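Local coordinates for outer membrane protein YopM (Yersinia pestis, PDB 1JL5) that is a leucine-rich-repeat effector protein that probably alters host cell physiology and promotes bacterial survival in host tissues, at residues L175-A180 with A199-N204; P195-I200 with D212-L217; R310-L315 with I330-L335; S345-A350 with E365-R370. All coordinates share one frame; numbering follows the deposited sequence.

Contact 1: L175-A180 with A199-N204; sequences LEFIAA and AIYADN
Phe177 pairs with Ala199, Ile178 with Ile200 and Ala179 with Tyr201 across two parallel strands of neighbouring leucine-rich repeats. The axes of strands 177-179 and 199-201 approach to 4.6 Å and differ in direction by 8°.

Backbone hydrogen bonds fix this register. Ala199 N donates to Glu176 O at 3.2 Å. Ile178 N donates to Ala199 O at 3.0 Å, and Tyr201 N to Ile178 O at 2.8 Å. The donors alternate between the strands, as in a regular parallel ladder. Ala180 N to Tyr201 O is the next rung, but it is modelled so short that its exact length is doubtful. Weaker CA-H...O contacts run beside the rungs, from Phe177 CA to Ala199 O and from Ile200 CA to Ile178 O.

The aromatic contact lies on the face that carries Phe177, Ala179, Ala199 and Tyr201. Phe177 CG is trans to its own N (chi1 172°), which carries the ring across to Tyr201. The two ring centroids are 5.1 Å apart and the planes are inclined by 37°, with Tyr201 CE1 against Phe177 CE2 and CZ, an oblique approach.

Apolar contacts fill in around the rings. Phe177 CD2 meets Ala199 CB at 3.5 Å, and Ala179 CB meets Tyr201 CB at 3.7 Å. On the other face the buried Ile178 and Ile200 touch more lightly, CG2 to CG1 at 4.2 Å.

Beyond the strands, Asn205 ND2 bonds to both Ala180 O and Ala202 O. Strand 157-159 flanks 177-179, and strand 219-221 flanks 199-201, so the pair sits inside the parallel array of the solenoid.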
loop_
_atom_site.group_PDB
_atom_site.type_symbol
_atom_site.label_atom_id
_atom_site.label_comp_id
_atom_site.label_asym_id
_atom_site.label_seq_id
_atom_site.Cartn_x
_atom_site.Cartn_y
_atom_site.Cartn_z
ATOM N N LEU A 175 15.167 38.561 2.679
ATOM C CA LEU A 175 14.582 37.232 2.617
ATOM C C LEU A 175 13.142 37.231 2.127
ATOM O O LEU A 175 12.269 37.852 2.721
ATOM C CB LEU A 175 14.655 36.558 3.986
ATOM C CG LEU A 175 14.275 35.077 3.957
ATOM C CD1 LEU A 175 15.124 34.375 2.931
ATOM C CD2 LEU A 175 14.470 34.449 5.322
ATOM N N GLU A 176 12.898 36.525 1.032
ATOM C CA GLU A 176 11.560 36.442 0.481
ATOM C C GLU A 176 11.060 35.028 0.675
ATOM O O GLU A 176 9.858 34.774 0.761
ATOM C CB GLU A 176 11.571 36.736 -1.014
ATOM C CG GLU A 176 12.387 37.936 -1.418
ATOM C CD GLU A 176 12.121 38.333 -2.850
ATOM O OE1 GLU A 176 11.925 37.427 -3.685
ATOM O OE2 GLU A 176 12.112 39.547 -3.140
ATOM N N PHE A 177 12.003 34.104 0.747
ATOM C CA PHE A 177 11.650 32.713 0.877
ATOM C C PHE A 177 12.669 31.942 1.674
ATOM O O PHE A 177 13.867 31.991 1.398
ATOM C CB PHE A 177 11.507 32.111 -0.525
ATOM C CG PHE A 177 11.331 30.618 -0.549
ATOM C CD1 PHE A 177 12.368 29.768 -0.173
ATOM C CD2 PHE A 177 10.139 30.057 -1.000
ATOM C CE1 PHE A 177 12.226 28.386 -0.247
ATOM C CE2 PHE A 177 9.990 28.673 -1.077
ATOM C CZ PHE A 177 11.036 27.837 -0.702
ATOM N N ILE A 178 12.188 31.238 2.686
ATOM C CA ILE A 178 13.067 30.406 3.463
ATOM C C ILE A 178 12.409 29.066 3.719
ATOM O O ILE A 178 11.292 28.980 4.238
ATOM C CB ILE A 178 13.472 31.035 4.803
ATOM C CG1 ILE A 178 14.477 30.106 5.492
ATOM C CG2 ILE A 178 12.246 31.284 5.674
ATOM C CD1 ILE A 178 15.157 30.696 6.689
ATOM N N ALA A 179 13.099 28.020 3.291
ATOM C CA ALA A 179 12.645 26.663 3.497
ATOM C C ALA A 179 13.693 26.139 4.454
ATOM O O ALA A 179 14.868 26.050 4.109
ATOM C CB ALA A 179 12.670 25.887 2.189
ATOM N N ALA A 180 13.276 25.851 5.676
ATOM C CA ALA A 180 14.180 25.335 6.691
ATOM C C ALA A 180 13.501 24.121 7.295
ATOM O O ALA A 180 13.746 23.747 8.439
ATOM C CB ALA A 180 14.428 26.385 7.751
ATOM N N ALA A 199 7.260 33.308 1.885
ATOM C CA ALA A 199 7.101 31.880 2.092
ATOM C C ALA A 199 8.056 31.334 3.124
ATOM O O ALA A 199 9.262 31.568 3.072
ATOM C CB ALA A 199 7.278 31.137 0.775
ATOM N N ILE A 200 7.496 30.601 4.073
ATOM C CA ILE A 200 8.286 29.987 5.116
ATOM C C ILE A 200 7.961 28.512 5.157
ATOM O O ILE A 200 6.801 28.122 5.283
ATOM C CB ILE A 200 7.957 30.537 6.513
ATOM C CG1 ILE A 200 8.260 32.030 6.587
ATOM C CG2 ILE A 200 8.753 29.767 7.567
ATOM C CD1 ILE A 200 7.786 32.656 7.879
ATOM N N TYR A 201 8.990 27.696 5.024
ATOM C CA TYR A 201 8.830 26.263 5.121
ATOM C C TYR A 201 9.689 25.953 6.321
ATOM O O TYR A 201 10.901 26.163 6.302
ATOM C CB TYR A 201 9.351 25.557 3.873
ATOM C CG TYR A 201 8.515 25.840 2.656
ATOM C CD1 TYR A 201 8.617 27.056 1.987
ATOM C CD2 TYR A 201 7.593 24.906 2.192
ATOM C CE1 TYR A 201 7.819 27.337 0.886
ATOM C CE2 TYR A 201 6.789 25.179 1.091
ATOM C CZ TYR A 201 6.910 26.397 0.444
ATOM O OH TYR A 201 6.123 26.678 -0.645
ATOM N N ALA A 202 9.044 25.508 7.387
ATOM C CA ALA A 202 9.744 25.186 8.612
ATOM C C ALA A 202 9.106 23.927 9.163
ATOM O O ALA A 202 9.185 23.636 10.348
ATOM C CB ALA A 202 9.616 26.330 9.602
ATOM N N ASP A 203 8.454 23.187 8.281
ATOM C CA ASP A 203 7.819 21.945 8.670
ATOM C C ASP A 203 8.906 20.983 9.107
ATOM O O ASP A 203 10.090 21.197 8.835
ATOM C CB ASP A 203 7.091 21.337 7.481
ATOM C CG ASP A 203 8.006 21.149 6.293
ATOM O OD1 ASP A 203 8.479 22.169 5.747
ATOM O OD2 ASP A 203 8.268 19.992 5.916
ATOM N N ASN A 204 8.502 19.917 9.782
ATOM C CA ASN A 204 9.443 18.906 10.214
ATOM C C ASN A 204 10.625 19.464 10.971
ATOM O O ASN A 204 11.778 19.263 10.606
ATOM C CB ASN A 204 9.916 18.123 9.004
ATOM C CG ASN A 204 8.827 17.263 8.439
ATOM O OD1 ASN A 204 8.523 16.210 8.988
ATOM N ND2 ASN A 204 8.207 17.714 7.353
#

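Contact 2: P195-I200 with D212-L217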
loop_
_atom_site.group_PDB
_atom_site.type_symbol
_atom_site.label_atom_id
_atom_site.label_comp_id
_atom_site.label_asym_id
_atom_site.label_seq_id
_atom_site.Cartn_x
_atom_site.Cartn_y
_atom_site.Cartn_z
ATOM N N PRO A 195 10.289 42.236 5.707
ATOM C CA PRO A 195 9.379 42.917 4.786
ATOM C C PRO A 195 9.018 42.168 3.516
ATOM O O PRO A 195 7.968 42.410 2.936
ATOM C CB PRO A 195 10.119 44.215 4.486
ATOM C CG PRO A 195 11.550 43.772 4.497
ATOM C CD PRO A 195 11.596 42.920 5.746
ATOM N N PHE A 196 9.876 41.253 3.083
ATOM C CA PHE A 196 9.609 40.540 1.845
ATOM C C PHE A 196 9.447 39.040 1.987
ATOM O O PHE A 196 9.310 38.335 0.990
ATOM C CB PHE A 196 10.719 40.850 0.844
ATOM C CG PHE A 196 10.957 42.318 0.656
ATOM C CD1 PHE A 196 10.001 43.114 0.031
ATOM C CD2 PHE A 196 12.114 42.915 1.142
ATOM C CE1 PHE A 196 10.195 44.486 -0.104
ATOM C CE2 PHE A 196 12.317 44.287 1.011
ATOM C CZ PHE A 196 11.356 45.072 0.388
ATOM N N LEU A 197 9.458 38.548 3.220
ATOM C CA LEU A 197 9.302 37.120 3.436
ATOM C C LEU A 197 7.882 36.721 3.065
ATOM O O LEU A 197 6.918 37.087 3.736
ATOM C CB LEU A 197 9.587 36.762 4.892
ATOM C CG LEU A 197 9.585 35.258 5.178
ATOM C CD1 LEU A 197 10.575 34.561 4.258
ATOM C CD2 LEU A 197 9.943 35.020 6.628
ATOM N N THR A 198 7.749 35.968 1.987
ATOM C CA THR A 198 6.434 35.559 1.542
ATOM C C THR A 198 6.190 34.078 1.771
ATOM O O THR A 198 5.050 33.634 1.845
ATOM C CB THR A 198 6.260 35.850 0.059
ATOM O OG1 THR A 198 7.180 35.050 -0.683
ATOM C CG2 THR A 198 6.536 37.318 -0.225
ATOM N N ALA A 199 7.260 33.308 1.885
ATOM C CA ALA A 199 7.101 31.880 2.092
ATOM C C ALA A 199 8.056 31.334 3.124
ATOM O O ALA A 199 9.262 31.568 3.072
ATOM C CB ALA A 199 7.278 31.137 0.775
ATOM N N ILE A 200 7.496 30.601 4.073
ATOM C CA ILE A 200 8.286 29.987 5.116
ATOM C C ILE A 200 7.961 28.512 5.157
ATOM O O ILE A 200 6.801 28.122 5.283
ATOM C CB ILE A 200 7.957 30.537 6.513
ATOM C CG1 ILE A 200 8.260 32.030 6.587
ATOM C CG2 ILE A 200 8.753 29.767 7.567
ATOM C CD1 ILE A 200 7.786 32.656 7.879
ATOM N N ASP A 212 6.074 35.574 15.367
ATOM C CA ASP A 212 4.977 36.286 14.745
ATOM C C ASP A 212 5.362 36.333 13.280
ATOM O O ASP A 212 6.533 36.480 12.943
ATOM C CB ASP A 212 4.830 37.690 15.323
ATOM C CG ASP A 212 4.325 37.668 16.746
ATOM O OD1 ASP A 212 3.370 36.912 17.009
ATOM O OD2 ASP A 212 4.872 38.399 17.595
ATOM N N LEU A 213 4.377 36.188 12.411
ATOM C CA LEU A 213 4.640 36.159 10.993
ATOM C C LEU A 213 4.673 37.529 10.349
ATOM O O LEU A 213 3.959 38.444 10.760
ATOM C CB LEU A 213 3.599 35.273 10.313
ATOM C CG LEU A 213 3.469 33.900 10.986
ATOM C CD1 LEU A 213 2.429 33.063 10.260
ATOM C CD2 LEU A 213 4.826 33.199 10.988
ATOM N N PRO A 214 5.518 37.687 9.322
ATOM C CA PRO A 214 5.643 38.956 8.611
ATOM C C PRO A 214 4.402 39.226 7.783
ATOM O O PRO A 214 3.806 38.317 7.204
ATOM C CB PRO A 214 6.878 38.743 7.748
ATOM C CG PRO A 214 6.791 37.288 7.421
ATOM C CD PRO A 214 6.436 36.680 8.760
ATOM N N LEU A 215 4.014 40.490 7.738
ATOM C CA LEU A 215 2.851 40.918 6.987
ATOM C C LEU A 215 2.925 40.414 5.553
ATOM O O LEU A 215 1.910 40.160 4.912
ATOM C CB LEU A 215 2.795 42.444 6.980
ATOM C CG LEU A 215 1.669 43.083 6.176
ATOM C CD1 LEU A 215 0.355 42.833 6.892
ATOM C CD2 LEU A 215 1.923 44.581 6.031
ATOM N N SER A 216 4.141 40.279 5.048
ATOM C CA SER A 216 4.344 39.838 3.679
ATOM C C SER A 216 4.117 38.352 3.457
ATOM O O SER A 216 3.942 37.919 2.321
ATOM C CB SER A 216 5.764 40.182 3.243
ATOM O OG SER A 216 6.695 39.608 4.139
ATOM N N LEU A 217 4.110 37.572 4.531
ATOM C CA LEU A 217 3.955 36.128 4.396
ATOM C C LEU A 217 2.749 35.714 3.569
ATOM O O LEU A 217 1.625 36.121 3.830
ATOM C CB LEU A 217 3.879 35.463 5.773
ATOM C CG LEU A 217 4.227 33.971 5.757
ATOM C CD1 LEU A 217 5.684 33.811 5.315
ATOM C CD2 LEU A 217 4.024 33.366 7.134
#
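Ser216 reaches across to the backbone of Leu197, and Leu217 inserts its CD1 against Ile200. These two meetings make the tight part of the contact. Ser216 OG donates to Leu197 O at 2.6 Å. OG stands well above the carbonyl plane, 46° out of it, and not on a lone-pair direction. The hydroxyl gets there because OG stands between the backbone N and the carbonyl carbon (chi1 56°). Leu194 O is a weak further partner of OG. Ser216 CB also lies close to Pro195 O, at 3.1 Å.

Ile200 and Leu217 cross at about a right angle. Leu217 CD1 presses on Ile200 CG1 at 3.4 Å, closer than carbons usually pack. Leu197 lies alongside Leu217, and Leu197 CB touches Pro214 CG at 3.8 Å.

Elsewhere the packing is looser. Ile200 CD1 comes only to 4.3 Å from Leu213 CD2, near the interior. Toward solvent, Pro195 and Phe196 are exposed, and their bonds to CB lead away from 212-217; of Pro195, the carbonyl makes the touch.

A type I beta turn from Pro214 to Leu217 shapes the second segment, closed by Leu217 N to Pro214 O at 2.8 Å. The contact therefore joins consecutive repeats in two ways: a partly exposed serine hydroxyl bonds the main-chain carbonyl of the buried Leu197, while leucine, isoleucine and proline carbons meet in the interior.

Contact 3: R310-L315 with I330-L335; sequences RSLCDL and IELPAL
In the leucine-rich repeat solenoid, the stretches that leave two adjacent turns, 310-315 of LRR 12 and 330-335 of LRR 13, run nearly parallel. They meet through Pro333, which packs between Leu312 and Leu315. Leu312 CB touches Pro333 CD at 3.5 Å. Leu312 also lies beside Leu332, pointing the same way, with CD1 to CD2 at 4.0 Å. Leu315 comes across the proline at about a right angle. Its CG is beside its own N (chi1 -53°), which lets it bear on the ring.

The backbones are too far apart for direct hydrogen bonds, and waters span the gap. One water donates to Arg310 O at 2.6 Å and accepts from Glu331 N. A second accepts from Leu312 N at 2.8 Å and donates to Glu331 O. A third joins Leu315 N to Ala334 O in the same manner.

The first residues of both segments, Arg310 and Ile330, meet another chain. Arg310 NH1 makes a salt bridge with Glu228 of the second subunit, and Ile330 packs on Ile226 of that subunit. Within the apolar row, Leu315 CG and Pro333 CG sit 3.4 Å apart, tighter than usual van der Waals contact.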
loop_
_atom_site.group_PDB
_atom_site.type_symbol
_atom_site.label_atom_id
_atom_site.label_comp_id
_atom_site.label_asym_id
_atom_site.label_seq_id
_atom_site.Cartn_x
_atom_site.Cartn_y
_atom_site.Cartn_z
ATOM N N ARG A 310 -19.485 13.008 11.900
ATOM C CA ARG A 310 -20.719 12.249 11.893
ATOM C C ARG A 310 -21.627 12.824 10.838
ATOM O O ARG A 310 -22.550 12.166 10.373
ATOM C CB ARG A 310 -21.428 12.365 13.225
ATOM C CG ARG A 310 -20.691 11.800 14.393
ATOM C CD ARG A 310 -21.743 11.295 15.322
ATOM N NE ARG A 310 -21.390 11.438 16.718
ATOM C CZ ARG A 310 -22.214 11.102 17.694
ATOM N NH1 ARG A 310 -23.410 10.617 17.391
ATOM N NH2 ARG A 310 -21.846 11.242 18.956
ATOM N N SER A 311 -21.378 14.075 10.486
ATOM C CA SER A 311 -22.193 14.723 9.487
ATOM C C SER A 311 -21.410 15.834 8.838
ATOM O O SER A 311 -20.561 16.473 9.458
ATOM C CB SER A 311 -23.461 15.299 10.119
ATOM O OG SER A 311 -23.128 16.347 11.008
ATOM N N LEU A 312 -21.701 16.044 7.568
ATOM C CA LEU A 312 -21.059 17.084 6.806
ATOM C C LEU A 312 -22.116 18.114 6.507
ATOM O O LEU A 312 -23.251 17.772 6.170
ATOM C CB LEU A 312 -20.531 16.541 5.482
ATOM C CG LEU A 312 -19.259 15.712 5.481
ATOM C CD1 LEU A 312 -18.930 15.322 4.046
ATOM C CD2 LEU A 312 -18.125 16.528 6.089
ATOM N N CYS A 313 -21.746 19.376 6.642
ATOM C CA CYS A 313 -22.658 20.454 6.327
ATOM C C CYS A 313 -22.774 20.363 4.814
ATOM O O CYS A 313 -22.090 19.555 4.183
ATOM C CB CYS A 313 -22.023 21.780 6.700
ATOM S SG CYS A 313 -20.376 21.922 5.985
ATOM N N ASP A 314 -23.633 21.182 4.227
ATOM C CA ASP A 314 -23.774 21.165 2.788
ATOM C C ASP A 314 -22.414 21.483 2.210
ATOM O O ASP A 314 -21.638 22.238 2.792
ATOM C CB ASP A 314 -24.796 22.201 2.326
ATOM C CG ASP A 314 -26.193 21.872 2.785
ATOM O OD1 ASP A 314 -26.586 20.689 2.686
ATOM O OD2 ASP A 314 -26.899 22.795 3.238
ATOM N N LEU A 315 -22.122 20.895 1.063
ATOM C CA LEU A 315 -20.846 21.118 0.425
ATOM C C LEU A 315 -20.948 22.278 -0.546
ATOM O O LEU A 315 -21.937 22.419 -1.259
ATOM C CB LEU A 315 -20.422 19.852 -0.308
ATOM C CG LEU A 315 -20.437 18.629 0.612
ATOM C CD1 LEU A 315 -20.280 17.361 -0.204
ATOM C CD2 LEU A 315 -19.332 18.772 1.653
ATOM N N ILE A 330 -22.815 8.488 8.155
ATOM C CA ILE A 330 -23.752 7.449 7.785
ATOM C C ILE A 330 -24.430 7.988 6.531
ATOM O O ILE A 330 -25.162 7.287 5.841
ATOM C CB ILE A 330 -24.782 7.194 8.899
ATOM C CG1 ILE A 330 -25.515 8.489 9.236
ATOM C CG2 ILE A 330 -24.093 6.632 10.125
ATOM C CD1 ILE A 330 -26.936 8.520 8.758
ATOM N N GLU A 331 -24.138 9.243 6.227
ATOM C CA GLU A 331 -24.711 9.876 5.063
ATOM C C GLU A 331 -23.879 11.060 4.609
ATOM O O GLU A 331 -23.352 11.816 5.423
ATOM C CB GLU A 331 -26.137 10.328 5.378
ATOM C CG GLU A 331 -26.930 10.796 4.186
ATOM C CD GLU A 331 -28.395 10.982 4.537
ATOM O OE1 GLU A 331 -28.691 11.848 5.386
ATOM O OE2 GLU A 331 -29.244 10.263 3.965
ATOM N N LEU A 332 -23.740 11.199 3.298
ATOM C CA LEU A 332 -23.007 12.314 2.739
ATOM C C LEU A 332 -24.040 13.321 2.295
ATOM O O LEU A 332 -25.150 12.957 1.919
ATOM C CB LEU A 332 -22.191 11.877 1.528
ATOM C CG LEU A 332 -20.997 10.967 1.794
ATOM C CD1 LEU A 332 -20.381 10.555 0.474
ATOM C CD2 LEU A 332 -19.983 11.695 2.664
ATOM N N PRO A 333 -23.706 14.611 2.359
ATOM C CA PRO A 333 -24.694 15.591 1.918
ATOM C C PRO A 333 -24.750 15.522 0.398
ATOM O O PRO A 333 -23.969 14.791 -0.222
ATOM C CB PRO A 333 -24.116 16.912 2.413
ATOM C CG PRO A 333 -22.646 16.673 2.321
ATOM C CD PRO A 333 -22.497 15.274 2.870
ATOM N N ALA A 334 -25.675 16.261 -0.202
ATOM C CA ALA A 334 -25.786 16.277 -1.648
ATOM C C ALA A 334 -24.395 16.604 -2.161
ATOM O O ALA A 334 -23.713 17.475 -1.625
ATOM C CB ALA A 334 -26.780 17.340 -2.092
ATOM N N LEU A 335 -23.960 15.892 -3.186
ATOM C CA LEU A 335 -22.643 16.137 -3.727
ATOM C C LEU A 335 -22.682 17.284 -4.718
ATOM O O LEU A 335 -23.513 17.310 -5.620
ATOM C CB LEU A 335 -22.121 14.878 -4.407
ATOM C CG LEU A 335 -22.008 13.673 -3.479
ATOM C CD1 LEU A 335 -21.535 12.471 -4.273
ATOM C CD2 LEU A 335 -21.049 13.996 -2.336
HETATM O O HOH W 1 -23.781 11.244 8.317
HETATM O O HOH W 2 -23.419 14.251 6.337
HETATM O O HOH W 3 -27.386 17.729 1.219
HETATM O O HOH W 4 -24.013 19.438 -0.045
#

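Contact 4: S345-A350 with E365-R370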
loop_
_atom_site.group_PDB
_atom_site.type_symbol
_atom_site.label_atom_id
_atom_site.label_comp_id
_atom_site.label_asym_id
_atom_site.label_seq_id
_atom_site.Cartn_x
_atom_site.Cartn_y
_atom_site.Cartn_z
ATOM N N SER A 345 -14.582 6.717 1.712
ATOM C CA SER A 345 -14.341 5.357 2.148
ATOM C C SER A 345 -14.216 5.332 3.664
ATOM O O SER A 345 -13.982 6.364 4.298
ATOM C CB SER A 345 -13.048 4.858 1.527
ATOM O OG SER A 345 -12.021 5.783 1.815
ATOM N N PHE A 346 -14.374 4.149 4.242
ATOM C CA PHE A 346 -14.259 3.982 5.682
ATOM C C PHE A 346 -15.190 4.899 6.445
ATOM O O PHE A 346 -14.782 5.674 7.310
ATOM C CB PHE A 346 -12.820 4.215 6.108
ATOM C CG PHE A 346 -11.872 3.230 5.526
ATOM C CD1 PHE A 346 -11.878 1.906 5.962
ATOM C CD2 PHE A 346 -10.975 3.609 4.533
ATOM C CE1 PHE A 346 -11.002 0.977 5.417
ATOM C CE2 PHE A 346 -10.096 2.687 3.983
ATOM C CZ PHE A 346 -10.110 1.367 4.427
ATOM N N ASN A 347 -16.457 4.813 6.093
ATOM C CA ASN A 347 -17.475 5.587 6.757
ATOM C C ASN A 347 -18.612 4.632 6.958
ATOM O O ASN A 347 -18.467 3.443 6.702
ATOM C CB ASN A 347 -17.893 6.773 5.902
ATOM C CG ASN A 347 -17.020 7.969 6.143
ATOM O OD1 ASN A 347 -17.095 8.591 7.199
ATOM N ND2 ASN A 347 -16.168 8.286 5.183
ATOM N N HIS A 348 -19.738 5.143 7.420
ATOM C CA HIS A 348 -20.881 4.296 7.656
ATOM C C HIS A 348 -21.982 4.640 6.672
ATOM O O HIS A 348 -23.150 4.734 7.036
ATOM C CB HIS A 348 -21.388 4.492 9.072
ATOM C CG HIS A 348 -21.980 3.256 9.653
ATOM N ND1 HIS A 348 -21.215 2.297 10.279
ATOM C CD2 HIS A 348 -23.245 2.780 9.638
ATOM C CE1 HIS A 348 -21.984 1.284 10.624
ATOM N NE2 HIS A 348 -23.221 1.551 10.246
ATOM N N LEU A 349 -21.597 4.834 5.420
ATOM C CA LEU A 349 -22.556 5.180 4.389
ATOM C C LEU A 349 -23.360 3.979 3.930
ATOM O O LEU A 349 -22.801 2.949 3.567
ATOM C CB LEU A 349 -21.837 5.784 3.186
ATOM C CG LEU A 349 -20.973 7.001 3.499
ATOM C CD1 LEU A 349 -20.346 7.499 2.213
ATOM C CD2 LEU A 349 -21.816 8.085 4.171
ATOM N N ALA A 350 -24.678 4.118 3.971
ATOM C CA ALA A 350 -25.572 3.066 3.509
ATOM C C ALA A 350 -25.727 3.361 2.024
ATOM O O ALA A 350 -25.922 2.462 1.206
ATOM C CB ALA A 350 -26.920 3.174 4.203
ATOM N N GLU A 365 -14.951 2.962 -0.722
ATOM C CA GLU A 365 -14.581 1.643 -0.238
ATOM C C GLU A 365 -14.879 1.547 1.256
ATOM O O GLU A 365 -14.733 2.518 1.994
ATOM C CB GLU A 365 -13.081 1.448 -0.476
ATOM C CG GLU A 365 -12.417 2.735 -0.998
ATOM C CD GLU A 365 -10.908 2.670 -1.043
ATOM O OE1 GLU A 365 -10.365 1.692 -1.608
ATOM O OE2 GLU A 365 -10.265 3.604 -0.522
ATOM N N TYR A 366 -15.317 0.375 1.693
ATOM C CA TYR A 366 -15.585 0.147 3.102
ATOM C C TYR A 366 -16.614 1.074 3.709
ATOM O O TYR A 366 -16.322 1.903 4.572
ATOM C CB TYR A 366 -14.273 0.222 3.874
ATOM C CG TYR A 366 -13.252 -0.723 3.292
ATOM C CD1 TYR A 366 -13.408 -2.102 3.417
ATOM C CD2 TYR A 366 -12.160 -0.245 2.577
ATOM C CE1 TYR A 366 -12.501 -2.982 2.844
ATOM C CE2 TYR A 366 -11.243 -1.119 1.999
ATOM C CZ TYR A 366 -11.422 -2.487 2.138
ATOM O OH TYR A 366 -10.515 -3.360 1.583
ATOM N N ASN A 367 -17.829 0.918 3.219
ATOM C CA ASN A 367 -18.979 1.653 3.687
ATOM C C ASN A 367 -20.051 0.589 3.602
ATOM O O ASN A 367 -20.046 -0.221 2.673
ATOM C CB ASN A 367 -19.304 2.814 2.749
ATOM C CG ASN A 367 -18.624 4.098 3.159
ATOM O OD1 ASN A 367 -18.998 4.715 4.152
ATOM N ND2 ASN A 367 -17.618 4.504 2.402
ATOM N N PRO A 368 -20.952 0.537 4.589
ATOM C CA PRO A 368 -22.014 -0.469 4.555
ATOM C C PRO A 368 -23.033 -0.059 3.502
ATOM O O PRO A 368 -24.213 0.093 3.788
ATOM C CB PRO A 368 -22.577 -0.411 5.965
ATOM C CG PRO A 368 -22.429 1.031 6.310
ATOM C CD PRO A 368 -21.029 1.337 5.823
ATOM N N LEU A 369 -22.543 0.148 2.287
ATOM C CA LEU A 369 -23.379 0.546 1.168
ATOM C C LEU A 369 -24.395 -0.539 0.850
ATOM O O LEU A 369 -24.029 -1.681 0.578
ATOM C CB LEU A 369 -22.500 0.805 -0.060
ATOM C CG LEU A 369 -22.169 2.249 -0.452
ATOM C CD1 LEU A 369 -21.931 3.111 0.766
ATOM C CD2 LEU A 369 -20.960 2.236 -1.364
ATOM N N ARG A 370 -25.671 -0.182 0.896
ATOM C CA ARG A 370 -26.731 -1.129 0.582
ATOM C C ARG A 370 -26.636 -1.433 -0.908
ATOM O O ARG A 370 -27.087 -2.478 -1.379
ATOM C CB ARG A 370 -28.089 -0.513 0.917
ATOM C CG ARG A 370 -28.165 -0.047 2.359
ATOM C CD ARG A 370 -29.474 0.645 2.697
ATOM N NE ARG A 370 -29.453 1.138 4.075
ATOM C CZ ARG A 370 -29.273 0.364 5.143
ATOM N NH1 ARG A 370 -29.102 -0.942 4.993
ATOM N NH2 ARG A 370 -29.250 0.895 6.359
HETATM O O HOH W 5 -9.518 5.716 0.917
HETATM O O HOH W 6 -17.109 1.174 7.227
#
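Phe346 and Tyr366 share nearly the same first torsion, chi1 -63° and -54°, which puts each CG beside its own backbone N. Both residues also have positive phi and psi. The two rings therefore point the same way and lie side by side. Their planes are only 17° apart and the centroids 4.7 Å apart, but the rings are slid so that they barely overlap.

Beside the rings, Asn347 N donates to Tyr366 O at 3.3 Å, with the donor slightly tilted from the carbonyl plane. Further on, Arg370 N takes a lone pair of Ala350 O at 2.7 Å, in the carbonyl plane.

Asn347 and Asn367 belong to the asparagine ladder of the leucine-rich repeats. Asn367 ND2 bonds to Ala344 O and Val364 O, and Asn347 ND2 to Val324 O and Ala344 O, so each side chain ties its own turn to the preceding one. Asn367 OD1 also appears to accept from Leu349 N, although a clash makes its position less sure.

Pro368, the centre of an inverse gamma turn, lays its CG over one face of the His348 ring, 4.0 Å from the centroid. This is a CH-pi contact. The NE2 of that histidine bonds to Ser206 OG of the second subunit. One residue on, Leu349 CB meets Leu369 CD1 at 3.6 Å.

At the other end a water links Ser345 OG and Glu365 OE2, at 2.7 Å from each. Glu365 OE2 also forms a salt bridge with Arg383, and Ser345 OG a hydrogen bond with Ser325 OG.

Each of the four contacts joins successive turns of one leucine-rich repeat solenoid. Contacts 1 and 2 overlap along the chain; contact 3 and then contact 4 follow in series. Contacts 1 and 2 are neighbours, with centres about 10 Å apart. They share Ala199 and Ile200 of strand 199-201, and Glu176 O probably bonds to Thr198 N between them. Contacts 3 and 4 have centres about 13 Å apart, and there Ile330 and Leu332 pack on His348 and Leu349. The two pairs are well separated: the centres of contacts 1 and 4 are about 40 Å apart and their nearest atoms about 24 Å. Contacts 3 and 4 both touch the second subunit, so this end of the solenoid takes part in the tetramer interface.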